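Local coordinates for protein TRAP dicarboxylate transporter, DctP subunit (Sulfurospirillum deleyianum, PDB 4OVS) that binds succinate and is probably the periplasmic solute-binding subunit of a TRAP-type dicarboxylate transporter, at residues P89-F94 with Q102-P107; K154-L159 with K293-T298; E177-A182 with G206-L211; E194-L199 with N220-D225. All blocks are in the same frame, centred on the assembly; numbering follows the deposited sequence.

Contact 1 (P89-F94 with Q102-P107); sequences PSFSKF and QLFDLP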
loop_
_atom_site.group_PDB
_atom_site.type_symbol
_atom_site.label_atom_id
_atom_site.label_comp_id
_atom_site.label_asym_id
_atom_site.label_seq_id
_atom_site.Cartn_x
_atom_site.Cartn_y
_atom_site.Cartn_z
ATOM N N PRO A 89 -6.986 -0.735 -3.020
ATOM C CA PRO A 89 -6.188 0.492 -2.887
ATOM C C PRO A 89 -5.417 0.551 -1.605
ATOM O O PRO A 89 -5.880 0.015 -0.618
ATOM C CB PRO A 89 -7.248 1.596 -2.908
ATOM C CG PRO A 89 -8.400 0.974 -3.575
ATOM C CD PRO A 89 -8.413 -0.434 -3.153
ATOM N N SER A 90 -4.239 1.176 -1.595
ATOM C CA SER A 90 -3.518 1.351 -0.333
ATOM C C SER A 90 -4.276 2.367 0.551
ATOM O O SER A 90 -5.086 3.144 0.060
ATOM C CB SER A 90 -2.104 1.827 -0.559
ATOM O OG SER A 90 -2.115 3.164 -0.989
ATOM N N PHE A 91 -3.999 2.350 1.853
ATOM C CA PHE A 91 -4.701 3.209 2.801
ATOM C C PHE A 91 -4.657 4.678 2.373
ATOM O O PHE A 91 -5.630 5.423 2.491
ATOM C CB PHE A 91 -4.100 3.027 4.218
ATOM C CG PHE A 91 -4.136 1.585 4.738
ATOM C CD1 PHE A 91 -5.153 0.732 4.376
ATOM C CD2 PHE A 91 -3.121 1.096 5.533
ATOM C CE1 PHE A 91 -5.166 -0.570 4.800
ATOM C CE2 PHE A 91 -3.115 -0.213 5.955
ATOM C CZ PHE A 91 -4.143 -1.038 5.615
ATOM N N SER A 92 -3.507 5.117 1.925
ATOM C CA SER A 92 -3.334 6.528 1.505
ATOM C C SER A 92 -4.342 6.946 0.441
ATOM O O SER A 92 -4.721 8.109 0.357
ATOM C CB SER A 92 -1.937 6.764 0.896
ATOM O OG SER A 92 -0.885 6.608 1.841
ATOM N N LYS A 93 -4.745 5.994 -0.388
ATOM C CA LYS A 93 -5.599 6.254 -1.513
ATOM C C LYS A 93 -7.028 6.601 -1.051
ATOM O O LYS A 93 -7.784 7.183 -1.798
ATOM C CB LYS A 93 -5.613 5.047 -2.448
ATOM C CG LYS A 93 -4.248 4.579 -2.927
ATOM C CD LYS A 93 -3.622 5.478 -3.976
ATOM C CE LYS A 93 -2.090 5.343 -4.005
ATOM N NZ LYS A 93 -1.587 4.070 -4.550
ATOM N N PHE A 94 -7.366 6.267 0.191
ATOM C CA PHE A 94 -8.679 6.567 0.768
ATOM C C PHE A 94 -8.744 7.897 1.517
ATOM O O PHE A 94 -9.816 8.332 1.957
ATOM C CB PHE A 94 -9.073 5.473 1.776
ATOM C CG PHE A 94 -9.377 4.121 1.150
ATOM C CD1 PHE A 94 -10.657 3.810 0.711
ATOM C CD2 PHE A 94 -8.384 3.162 1.021
ATOM C CE1 PHE A 94 -10.947 2.590 0.161
ATOM C CE2 PHE A 94 -8.669 1.916 0.459
ATOM C CZ PHE A 94 -9.936 1.632 0.030
ATOM N N GLN A 102 -5.705 8.147 7.403
ATOM C CA GLN A 102 -4.315 8.602 7.525
ATOM C C GLN A 102 -3.646 8.075 8.782
ATOM O O GLN A 102 -2.419 8.132 8.917
ATOM C CB GLN A 102 -4.225 10.122 7.492
ATOM C CG GLN A 102 -4.492 10.676 6.155
ATOM C CD GLN A 102 -4.420 12.175 6.153
ATOM O OE1 GLN A 102 -3.470 12.763 5.629
ATOM N NE2 GLN A 102 -5.431 12.814 6.742
ATOM N N LEU A 103 -4.440 7.578 9.719
ATOM C CA LEU A 103 -3.892 6.929 10.900
ATOM C C LEU A 103 -2.797 5.889 10.545
ATOM O O LEU A 103 -1.745 5.878 11.134
ATOM C CB LEU A 103 -5.015 6.250 11.669
ATOM C CG LEU A 103 -4.677 5.321 12.825
ATOM C CD1 LEU A 103 -4.120 6.060 14.028
ATOM C CD2 LEU A 103 -5.956 4.625 13.175
ATOM N N PHE A 104 -3.065 5.045 9.572
ATOM C CA PHE A 104 -2.177 3.946 9.220
ATOM C C PHE A 104 -0.911 4.400 8.420
ATOM O O PHE A 104 0.023 3.628 8.226
ATOM C CB PHE A 104 -2.951 2.934 8.382
ATOM C CG PHE A 104 -4.147 2.327 9.069
ATOM C CD1 PHE A 104 -4.254 2.301 10.450
ATOM C CD2 PHE A 104 -5.163 1.742 8.319
ATOM C CE1 PHE A 104 -5.344 1.715 11.078
ATOM C CE2 PHE A 104 -6.276 1.153 8.951
ATOM C CZ PHE A 104 -6.355 1.134 10.318
ATOM N N ASP A 105 -0.891 5.650 7.971
ATOM C CA ASP A 105 0.274 6.254 7.318
ATOM C C ASP A 105 1.241 6.929 8.285
ATOM O O ASP A 105 2.342 7.287 7.904
ATOM C CB ASP A 105 -0.165 7.359 6.360
ATOM C CG ASP A 105 -0.582 6.847 5.034
ATOM O OD1 ASP A 105 -0.389 5.637 4.764
ATOM O OD2 ASP A 105 -1.109 7.673 4.258
ATOM N N LEU A 106 0.828 7.157 9.525
ATOM C CA LEU A 106 1.687 7.903 10.446
ATOM C C LEU A 106 3.023 7.204 10.618
ATOM O O LEU A 106 3.084 5.992 10.742
ATOM C CB LEU A 106 1.017 8.057 11.795
ATOM C CG LEU A 106 -0.189 8.987 11.827
ATOM C CD1 LEU A 106 -0.972 8.770 13.137
ATOM C CD2 LEU A 106 0.267 10.454 11.659
ATOM N N PRO A 107 4.109 7.965 10.597
ATOM C CA PRO A 107 5.421 7.314 10.678
ATOM C C PRO A 107 5.672 6.620 12.019
ATOM O O PRO A 107 5.471 7.195 13.065
ATOM C CB PRO A 107 6.404 8.456 10.431
ATOM C CG PRO A 107 5.624 9.718 10.574
ATOM C CD PRO A 107 4.200 9.383 10.241
#
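D105 OD2 is held by two hydroxyls: S92 OG of the opposing turn donates to it over 2.7 Å, and S173 OG forms a second hydrogen bond. The serine approaches on the syn side of the carboxylate, 19° out of its plane, so the bond is only modestly tilted from the group it grips. OD1 of D105 lies farther from S92 OG, at 3.1 Å. With chi1 of S92 at -66°, OG is anti to the carbonyl carbon, a rotamer that places it within bonding distance of OD2.

Beside this polar pair, F91 and F104 make a T-shaped (edge-to-face) contact. The centroids are 4.9 Å apart and the planes meet at 62°, well short of a perpendicular T. F104 CD2 stands 3.5 Å above the F91 ring plane, displaced toward its rim, while F104 CB reaches F91 CD2 at 3.4 Å; the start of the F104 side chain thus packs on F91 as well as its ring.

The two segments are tight turns, with i to i+3 backbone bonds such as K93 N to S90 O (2.9 Å) and D105 N to Q102 O (3.1 Å). They belong to the long connection between strand 86-87 and helix 113-120 in a type II periplasmic-binding-protein fold. K93, next to S92, directs its CB away from the 102-107 turn, and its NZ bonds the succinate and forms a salt bridge with D72. F91 lies about 5 Å, side chain to side chain, from Y236, another succinate-binding residue. L128 of helix 123-134 also packs against F104.

Contact 2 (K154-L159 with K293-T298); sequences KKPILL and KIHTLT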
loop_
_atom_site.group_PDB
_atom_site.type_symbol
_atom_site.label_atom_id
_atom_site.label_comp_id
_atom_site.label_asym_id
_atom_site.label_seq_id
_atom_site.Cartn_x
_atom_site.Cartn_y
_atom_site.Cartn_z
ATOM N N LYS A 154 20.253 10.751 -5.209
ATOM C CA LYS A 154 21.138 11.882 -4.933
ATOM C C LYS A 154 22.295 11.480 -4.015
ATOM O O LYS A 154 23.451 11.656 -4.373
ATOM C CB LYS A 154 20.346 13.047 -4.350
ATOM C CG LYS A 154 20.422 14.330 -5.173
ATOM C CD LYS A 154 19.795 15.508 -4.405
ATOM C CE LYS A 154 19.679 16.794 -5.239
ATOM N NZ LYS A 154 19.009 16.577 -6.564
ATOM N N LYS A 155 21.987 10.914 -2.851
ATOM C CA LYS A 155 23.011 10.492 -1.897
ATOM C C LYS A 155 22.458 9.537 -0.846
ATOM O O LYS A 155 21.247 9.319 -0.789
ATOM C CB LYS A 155 23.594 11.714 -1.200
ATOM C CG LYS A 155 22.541 12.692 -0.750
ATOM C CD LYS A 155 23.155 13.831 0.032
ATOM C CE LYS A 155 22.143 14.919 0.291
ATOM N NZ LYS A 155 22.554 15.733 1.467
ATOM N N PRO A 156 23.337 8.945 -0.007
ATOM C CA PRO A 156 22.762 8.034 0.995
ATOM C C PRO A 156 21.905 8.746 2.038
ATOM O O PRO A 156 22.352 9.767 2.572
ATOM C CB PRO A 156 23.998 7.447 1.666
ATOM C CG PRO A 156 25.090 7.553 0.623
ATOM C CD PRO A 156 24.803 8.812 -0.105
ATOM N N ILE A 157 20.710 8.227 2.322
ATOM C CA ILE A 157 19.861 8.769 3.389
ATOM C C ILE A 157 20.108 8.009 4.696
ATOM O O ILE A 157 19.593 6.896 4.879
ATOM C CB ILE A 157 18.359 8.629 3.064
ATOM C CG1 ILE A 157 18.033 9.049 1.627
ATOM C CG2 ILE A 157 17.525 9.444 4.051
ATOM C CD1 ILE A 157 18.353 10.421 1.348
ATOM N N LEU A 158 20.907 8.584 5.594
ATOM C CA LEU A 158 21.270 7.902 6.845
ATOM C C LEU A 158 20.604 8.574 8.046
ATOM O O LEU A 158 20.262 7.896 9.028
ATOM C CB LEU A 158 22.783 7.875 7.053
ATOM C CG LEU A 158 23.646 7.311 5.909
ATOM C CD1 LEU A 158 25.071 7.135 6.387
ATOM C CD2 LEU A 158 23.134 5.979 5.332
ATOM N N LEU A 159 20.437 9.898 7.945
ATOM C CA LEU A 159 19.812 10.718 8.975
ATOM C C LEU A 159 18.896 11.705 8.314
ATOM O O LEU A 159 19.094 12.032 7.143
ATOM C CB LEU A 159 20.841 11.553 9.705
ATOM C CG LEU A 159 21.861 10.866 10.588
ATOM C CD1 LEU A 159 22.882 11.908 11.000
ATOM C CD2 LEU A 159 21.189 10.233 11.791
ATOM N N LYS A 293 23.690 0.793 -3.397
ATOM C CA LYS A 293 24.206 0.523 -2.067
ATOM C C LYS A 293 22.994 0.409 -1.141
ATOM O O LYS A 293 22.082 1.221 -1.234
ATOM C CB LYS A 293 25.093 1.667 -1.573
ATOM C CG LYS A 293 26.237 2.041 -2.477
ATOM C CD LYS A 293 27.270 0.923 -2.631
ATOM C CE LYS A 293 27.936 0.550 -1.306
ATOM N NZ LYS A 293 29.085 -0.427 -1.471
ATOM N N ILE A 294 22.988 -0.595 -0.273
ATOM C CA ILE A 294 21.915 -0.816 0.702
ATOM C C ILE A 294 22.418 -0.454 2.102
ATOM O O ILE A 294 23.447 -0.947 2.549
ATOM C CB ILE A 294 21.478 -2.265 0.640
ATOM C CG1 ILE A 294 21.142 -2.612 -0.802
ATOM C CG2 ILE A 294 20.303 -2.575 1.604
ATOM C CD1 ILE A 294 20.963 -4.082 -1.037
ATOM N N HIS A 295 21.722 0.432 2.801
ATOM C CA HIS A 295 22.193 0.892 4.103
ATOM C C HIS A 295 21.234 0.489 5.172
ATOM O O HIS A 295 20.047 0.638 5.000
ATOM C CB HIS A 295 22.307 2.407 4.150
ATOM C CG HIS A 295 23.008 2.981 2.976
ATOM N ND1 HIS A 295 24.380 3.006 2.871
ATOM C CD2 HIS A 295 22.532 3.542 1.843
ATOM C CE1 HIS A 295 24.720 3.568 1.727
ATOM N NE2 HIS A 295 23.617 3.899 1.082
ATOM N N THR A 296 21.772 0.011 6.285
ATOM C CA THR A 296 20.993 -0.345 7.443
ATOM C C THR A 296 21.272 0.681 8.536
ATOM O O THR A 296 22.331 1.249 8.570
ATOM C CB THR A 296 21.376 -1.732 7.943
ATOM O OG1 THR A 296 22.720 -1.710 8.377
ATOM C CG2 THR A 296 21.256 -2.741 6.859
ATOM N N LEU A 297 20.319 0.923 9.427
ATOM C CA LEU A 297 20.472 1.999 10.392
ATOM C C LEU A 297 20.962 1.515 11.758
ATOM O O LEU A 297 20.654 0.409 12.199
ATOM C CB LEU A 297 19.149 2.756 10.566
ATOM C CG LEU A 297 18.573 3.448 9.327
ATOM C CD1 LEU A 297 17.244 4.086 9.678
ATOM C CD2 LEU A 297 19.528 4.484 8.748
ATOM N N THR A 298 21.716 2.364 12.437
ATOM C CA THR A 298 22.082 2.090 13.807
ATOM C C THR A 298 20.906 2.501 14.677
ATOM O O THR A 298 20.049 3.264 14.245
ATOM C CB THR A 298 23.313 2.884 14.216
ATOM O OG1 THR A 298 22.980 4.277 14.274
ATOM C CG2 THR A 298 24.453 2.663 13.209
#
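The two backbones come closest at L158 and L297, whose CA atoms are 6.9 Å apart, and no hydrogen bond joins them, so 154-159 runs past strand 293-295 and its continuation through side chains rather than as a paired strand. The imidazole of H295 is the main surface. L158 CD2 sits over one face in a CH-pi contact, 4.2 Å from the ring centroid and 26° off the normal; its nearest ring atom is H295 CG at 3.8 Å, which places the methyl toward the CB side of the ring. The leucine and histidine side chains cross at about a right angle; with chi2 of L158 at -170°, CD1 runs on away from CA and the other methyl, CD2, meets the ring.

P156 arrives at the far end of the imidazole, with its CB 3.6 Å from H295 NE2 in an oblique approach. That nitrogen is also hydrogen-bonded to D225 OD2, a bond that should fix the rotation of the ring and keep its face presented to the leucine.

Farther along, L297 CD2 packs on L158 O at 3.5 Å. The same carbonyl oxygen accepts a hydrogen bond from W305 NE1, and L158 N and L159 N both bond to D162 OD2, so the loop backbone is held by two side chains.

T298 is the N-cap of helix 299-310, and T298 N bonds back to Q301 OE1, consistent with a capping box. The whole is a surface strand-to-helix junction: strand 293-295, paired in parallel with 225-227, passes into a capped helix while the loop leaving strand 137-152 packs across it.

Contact 3 (E177-A182 with G206-L211); sequences EAQFKA and GAENPL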
loop_
_atom_site.group_PDB
_atom_site.type_symbol
_atom_site.label_atom_id
_atom_site.label_comp_id
_atom_site.label_asym_id
_atom_site.label_seq_id
_atom_site.Cartn_x
_atom_site.Cartn_y
_atom_site.Cartn_z
ATOM N N GLU A 177 2.930 14.087 3.265
ATOM C CA GLU A 177 3.591 15.320 2.847
ATOM C C GLU A 177 4.129 16.047 4.069
ATOM O O GLU A 177 5.185 16.664 4.019
ATOM C CB GLU A 177 2.742 16.220 1.914
ATOM C CG GLU A 177 1.362 16.569 2.326
ATOM C CD GLU A 177 0.625 17.353 1.235
ATOM O OE1 GLU A 177 -0.353 16.824 0.657
ATOM O OE2 GLU A 177 1.034 18.505 0.956
ATOM N N ALA A 178 3.414 15.945 5.174
ATOM C CA ALA A 178 3.901 16.460 6.444
ATOM C C ALA A 178 5.183 15.726 6.876
ATOM O O ALA A 178 6.124 16.330 7.377
ATOM C CB ALA A 178 2.813 16.315 7.495
ATOM N N GLN A 179 5.214 14.416 6.685
ATOM C CA GLN A 179 6.332 13.607 7.139
ATOM C C GLN A 179 7.645 14.037 6.492
ATOM O O GLN A 179 8.669 14.073 7.142
ATOM C CB GLN A 179 6.044 12.117 6.865
ATOM C CG GLN A 179 7.238 11.229 6.663
ATOM C CD GLN A 179 6.846 9.798 6.270
ATOM O OE1 GLN A 179 6.270 9.064 7.062
ATOM N NE2 GLN A 179 7.169 9.409 5.039
ATOM N N PHE A 180 7.613 14.363 5.211
ATOM C CA PHE A 180 8.833 14.698 4.496
ATOM C C PHE A 180 9.184 16.159 4.671
ATOM O O PHE A 180 10.365 16.548 4.638
ATOM C CB PHE A 180 8.657 14.391 3.031
ATOM C CG PHE A 180 8.926 12.972 2.685
ATOM C CD1 PHE A 180 10.221 12.522 2.570
ATOM C CD2 PHE A 180 7.887 12.098 2.452
ATOM C CE1 PHE A 180 10.485 11.229 2.244
ATOM C CE2 PHE A 180 8.140 10.775 2.129
ATOM C CZ PHE A 180 9.443 10.344 2.022
ATOM N N LYS A 181 8.158 16.973 4.839
ATOM C CA LYS A 181 8.371 18.370 5.162
ATOM C C LYS A 181 9.089 18.454 6.500
ATOM O O LYS A 181 9.898 19.340 6.718
ATOM C CB LYS A 181 7.044 19.125 5.202
ATOM C CG LYS A 181 6.574 19.672 3.848
ATOM C CD LYS A 181 5.058 19.918 3.834
ATOM C CE LYS A 181 4.621 20.958 2.826
ATOM N NZ LYS A 181 5.066 20.647 1.457
ATOM N N ALA A 182 8.823 17.504 7.380
ATOM C CA ALA A 182 9.407 17.530 8.711
ATOM C C ALA A 182 10.917 17.350 8.691
ATOM O O ALA A 182 11.593 17.784 9.617
ATOM C CB ALA A 182 8.786 16.472 9.551
ATOM N N GLY A 206 14.032 10.798 -4.866
ATOM C CA GLY A 206 13.772 9.538 -4.192
ATOM C C GLY A 206 12.301 9.197 -3.965
ATOM O O GLY A 206 11.410 9.852 -4.484
ATOM N N ALA A 207 12.072 8.132 -3.202
ATOM C CA ALA A 207 10.742 7.650 -2.907
ATOM C C ALA A 207 10.765 6.797 -1.633
ATOM O O ALA A 207 11.827 6.547 -1.058
ATOM C CB ALA A 207 10.203 6.839 -4.099
ATOM N N GLU A 208 9.592 6.346 -1.195
ATOM C CA GLU A 208 9.475 5.393 -0.095
ATOM C C GLU A 208 8.610 4.240 -0.582
ATOM O O GLU A 208 7.551 4.464 -1.156
ATOM C CB GLU A 208 8.844 6.062 1.107
ATOM C CG GLU A 208 7.550 6.823 0.800
ATOM C CD GLU A 208 6.692 7.152 2.077
ATOM O OE1 GLU A 208 7.227 7.187 3.203
ATOM O OE2 GLU A 208 5.478 7.358 1.939
ATOM N N ASN A 209 9.087 3.014 -0.402
ATOM C CA ASN A 209 8.380 1.835 -0.876
ATOM C C ASN A 209 8.613 0.630 0.002
ATOM O O ASN A 209 9.655 0.507 0.632
ATOM C CB ASN A 209 8.829 1.433 -2.269
ATOM C CG ASN A 209 8.548 2.498 -3.301
ATOM O OD1 ASN A 209 9.400 3.327 -3.578
ATOM N ND2 ASN A 209 7.347 2.523 -3.810
ATOM N N PRO A 210 7.638 -0.282 0.022
ATOM C CA PRO A 210 7.909 -1.595 0.552
ATOM C C PRO A 210 8.805 -2.337 -0.449
ATOM O O PRO A 210 8.840 -1.939 -1.594
ATOM C CB PRO A 210 6.525 -2.212 0.662
ATOM C CG PRO A 210 5.718 -1.500 -0.321
ATOM C CD PRO A 210 6.249 -0.144 -0.443
ATOM N N LEU A 211 9.553 -3.338 -0.005
ATOM C CA LEU A 211 10.538 -4.026 -0.865
ATOM C C LEU A 211 9.863 -4.685 -2.045
ATOM O O LEU A 211 10.451 -4.814 -3.129
ATOM C CB LEU A 211 11.354 -5.064 -0.067
ATOM C CG LEU A 211 12.278 -4.483 0.990
ATOM C CD1 LEU A 211 13.185 -5.579 1.575
ATOM C CD2 LEU A 211 13.123 -3.352 0.401
#
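This is a buried helix-to-strand contact of one hydrogen bond and one aromatic ring around a carboxylate, in which helix 174-181 reaches E208 on strand 206-209, within the central mixed sheet of a type II periplasmic-binding-protein fold. The backbones stay well apart: F180 and E208, the nearest pair, have CA atoms 10.4 Å from each other, so side chains span the whole gap. Q179 and E208 come from opposite directions, and Q179 NE2 donates to E208 OE1 at 2.9 Å with an N-H...O angle of 142°, a clearly bent bond. Its geometry is asymmetric. The acceptor lies almost in the amide plane of the glutamine, whereas the donor meets the oxygen from above the carboxylate plane, 43° out of it.

E208 OE1 is also hydrogen-bonded to H231 NE2, and OE2 forms a salt bridge with K148 of strand 137-152. With both oxygens engaged, the buried carboxylate is well satisfied, and the lysine would favour its charged form. The side chain of E208 lies about 7 Å from that of R169, a succinate-binding residue.

F180 flanks the same group and also stacks on F168. The chi1 of -84° sends its ring toward the strand, where it crosses the glutamate obliquely. The rim atom CE2 of F180 approaches E208 OE1 at 3.9 Å, and CZ is 4.2 Å from E208 CG.

Contact 4 (E194-L199 with N220-D225); sequences EVYSAL and NEVQTD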
loop_
_atom_site.group_PDB
_atom_site.type_symbol
_atom_site.label_atom_id
_atom_site.label_comp_id
_atom_site.label_asym_id
_atom_site.label_seq_id
_atom_site.Cartn_x
_atom_site.Cartn_y
_atom_site.Cartn_z
ATOM N N GLU A 194 3.659 6.216 -12.695
ATOM C CA GLU A 194 4.587 7.210 -13.223
ATOM C C GLU A 194 5.894 7.264 -12.417
ATOM O O GLU A 194 6.817 8.005 -12.763
ATOM C CB GLU A 194 3.917 8.610 -13.252
ATOM C CG GLU A 194 2.746 8.722 -14.224
ATOM C CD GLU A 194 2.069 10.104 -14.272
ATOM O OE1 GLU A 194 2.613 11.099 -13.749
ATOM O OE2 GLU A 194 0.954 10.205 -14.843
ATOM N N VAL A 195 5.969 6.482 -11.350
ATOM C CA VAL A 195 7.085 6.563 -10.422
ATOM C C VAL A 195 8.424 6.160 -11.040
ATOM O O VAL A 195 9.378 6.864 -10.871
ATOM C CB VAL A 195 6.821 5.734 -9.179
ATOM C CG1 VAL A 195 8.014 5.721 -8.265
ATOM C CG2 VAL A 195 5.602 6.300 -8.422
ATOM N N TYR A 196 8.481 5.040 -11.747
ATOM C CA TYR A 196 9.711 4.584 -12.374
ATOM C C TYR A 196 10.276 5.621 -13.358
ATOM O O TYR A 196 11.461 5.984 -13.322
ATOM C CB TYR A 196 9.440 3.272 -13.109
ATOM C CG TYR A 196 10.623 2.828 -13.971
ATOM C CD1 TYR A 196 10.876 3.390 -15.214
ATOM C CD2 TYR A 196 11.457 1.845 -13.528
ATOM C CE1 TYR A 196 11.958 2.969 -15.984
ATOM C CE2 TYR A 196 12.537 1.424 -14.271
ATOM C CZ TYR A 196 12.777 1.974 -15.496
ATOM O OH TYR A 196 13.864 1.523 -16.191
ATOM N N SER A 197 9.421 6.107 -14.239
ATOM C CA SER A 197 9.794 7.103 -15.207
ATOM C C SER A 197 10.243 8.394 -14.498
ATOM O O SER A 197 11.292 8.948 -14.808
ATOM C CB SER A 197 8.600 7.351 -16.122
ATOM O OG SER A 197 8.982 8.058 -17.275
ATOM N N ALA A 198 9.467 8.858 -13.520
ATOM C CA ALA A 198 9.880 10.038 -12.725
ATOM C C ALA A 198 11.253 9.874 -12.017
ATOM O O ALA A 198 12.029 10.814 -11.959
ATOM C CB ALA A 198 8.793 10.426 -11.719
ATOM N N LEU A 199 11.559 8.692 -11.485
ATOM C CA LEU A 199 12.888 8.467 -10.896
ATOM C C LEU A 199 13.967 8.405 -12.016
ATOM O O LEU A 199 15.057 8.982 -11.918
ATOM C CB LEU A 199 12.896 7.187 -10.068
ATOM C CG LEU A 199 11.997 7.103 -8.832
ATOM C CD1 LEU A 199 11.967 5.711 -8.298
ATOM C CD2 LEU A 199 12.477 8.076 -7.748
ATOM N N ASN A 220 14.638 -0.273 -8.134
ATOM C CA ASN A 220 16.037 -0.578 -7.835
ATOM C C ASN A 220 16.994 -0.217 -8.975
ATOM O O ASN A 220 18.157 0.088 -8.734
ATOM C CB ASN A 220 16.211 -2.044 -7.491
ATOM C CG ASN A 220 15.768 -2.962 -8.595
ATOM O OD1 ASN A 220 14.610 -2.928 -9.036
ATOM N ND2 ASN A 220 16.679 -3.802 -9.048
ATOM N N GLU A 221 16.508 -0.254 -10.211
ATOM C CA GLU A 221 17.349 0.007 -11.360
ATOM C C GLU A 221 17.508 1.488 -11.602
ATOM O O GLU A 221 18.389 1.915 -12.360
ATOM C CB GLU A 221 16.797 -0.719 -12.600
ATOM C CG GLU A 221 16.756 -2.188 -12.340
ATOM C CD GLU A 221 16.388 -3.011 -13.546
ATOM O OE1 GLU A 221 16.531 -4.260 -13.489
ATOM O OE2 GLU A 221 15.939 -2.415 -14.522
ATOM N N VAL A 222 16.663 2.286 -10.960
ATOM C CA VAL A 222 16.725 3.735 -11.130
ATOM C C VAL A 222 16.962 4.493 -9.811
ATOM O O VAL A 222 16.682 5.678 -9.725
ATOM C CB VAL A 222 15.471 4.282 -11.872
ATOM C CG1 VAL A 222 15.521 3.875 -13.339
ATOM C CG2 VAL A 222 14.203 3.776 -11.217
ATOM N N GLN A 223 17.535 3.820 -8.821
ATOM C CA GLN A 223 17.954 4.438 -7.540
ATOM C C GLN A 223 19.342 3.927 -7.154
ATOM O O GLN A 223 19.619 2.741 -7.330
ATOM C CB GLN A 223 16.976 4.042 -6.426
ATOM C CG GLN A 223 15.587 4.545 -6.584
ATOM C CD GLN A 223 15.466 6.027 -6.229
ATOM O OE1 GLN A 223 14.867 6.386 -5.232
ATOM N NE2 GLN A 223 15.973 6.876 -7.075
ATOM N N THR A 224 20.201 4.803 -6.624
ATOM C CA THR A 224 21.590 4.473 -6.329
ATOM C C THR A 224 21.770 4.079 -4.847
ATOM O O THR A 224 22.771 3.431 -4.489
ATOM C CB THR A 224 22.522 5.642 -6.667
ATOM O OG1 THR A 224 22.173 6.793 -5.892
ATOM C CG2 THR A 224 22.382 6.014 -8.116
ATOM N N ASP A 225 20.786 4.433 -4.011
ATOM C CA ASP A 225 20.845 4.171 -2.574
ATOM C C ASP A 225 19.500 3.804 -1.971
ATOM O O ASP A 225 18.516 4.518 -2.169
ATOM C CB ASP A 225 21.410 5.390 -1.832
ATOM C CG ASP A 225 22.874 5.672 -2.203
ATOM O OD1 ASP A 225 23.096 6.424 -3.158
ATOM O OD2 ASP A 225 23.799 5.132 -1.545
HETATM O O HOH W 1 15.545 -0.184 -15.833
#
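V222 lies against Y196 and L199, two residues of helix 195-200 three positions apart, and meets each through a different methyl, crossing both side chains at about a right angle. CG1 of V222 touches the tyrosine ring obliquely, 4.0 Å from Y196 CE2, while V222 CG2 packs on L199 CB at 3.8 Å. The backbone is closest here too, with the CA atoms of L199 and V222 6.1 Å apart. Y196 has CG anti to its own backbone nitrogen (chi1 171°), which swings the ring along the helix flank to the valine.

L199 also reaches past V222. Its branch crosses Q223 at a steep angle, with L199 CD2 3.8 Å from Q223 NE2 and L199 CD1 4.1 Å from Q223 CD, so the leucine methyls press on the amide group. That amide is held by polar bonds: Q223 NE2 donates to V222 O at 3.0 Å with an N-H...O angle of 157°, and OE1 hydrogen-bonds S151 OG. The bend at chi2 of Q223 (-77°) folds the side chain back for this.

At the outer end, a water donates to E221 OE2 at 2.6 Å and sits in the plane of the tyrosine ring at its edge; its distance to Y196 OH is too short to be trusted.

At the entry to strand 225-227 the backbone makes a classic beta bulge, T224 and D225 together lying across from the single residue S152. The contact thus packs one flank of a short helix, with L199 about 6 Å from the succinate-binding R169 side chain to side chain, on the segment leading into a bulged sheet strand.

In the fold
From the N terminus, contact 1 closes first, a short loop between strand 86-87 and helix 113-120, finished before the other three begin. Contact 2 then opens in the loop after strand 137-152 and closes only at strand 293-295, enclosing both remaining contacts. Within it, contacts 3 and 4 cross, their segments alternating along the chain: helix 174-181, helix 195-200, strand 206-209, then the approach to strand 225-227. P107 CB of contact 1 packs on Q179 OE1 of contact 3 at 3.4 Å. Contacts 2 and 4 meet where K293 N lies 3.0 Å from T224 O, and contacts 3 and 4 where G206 CA packs against Q223 OE1.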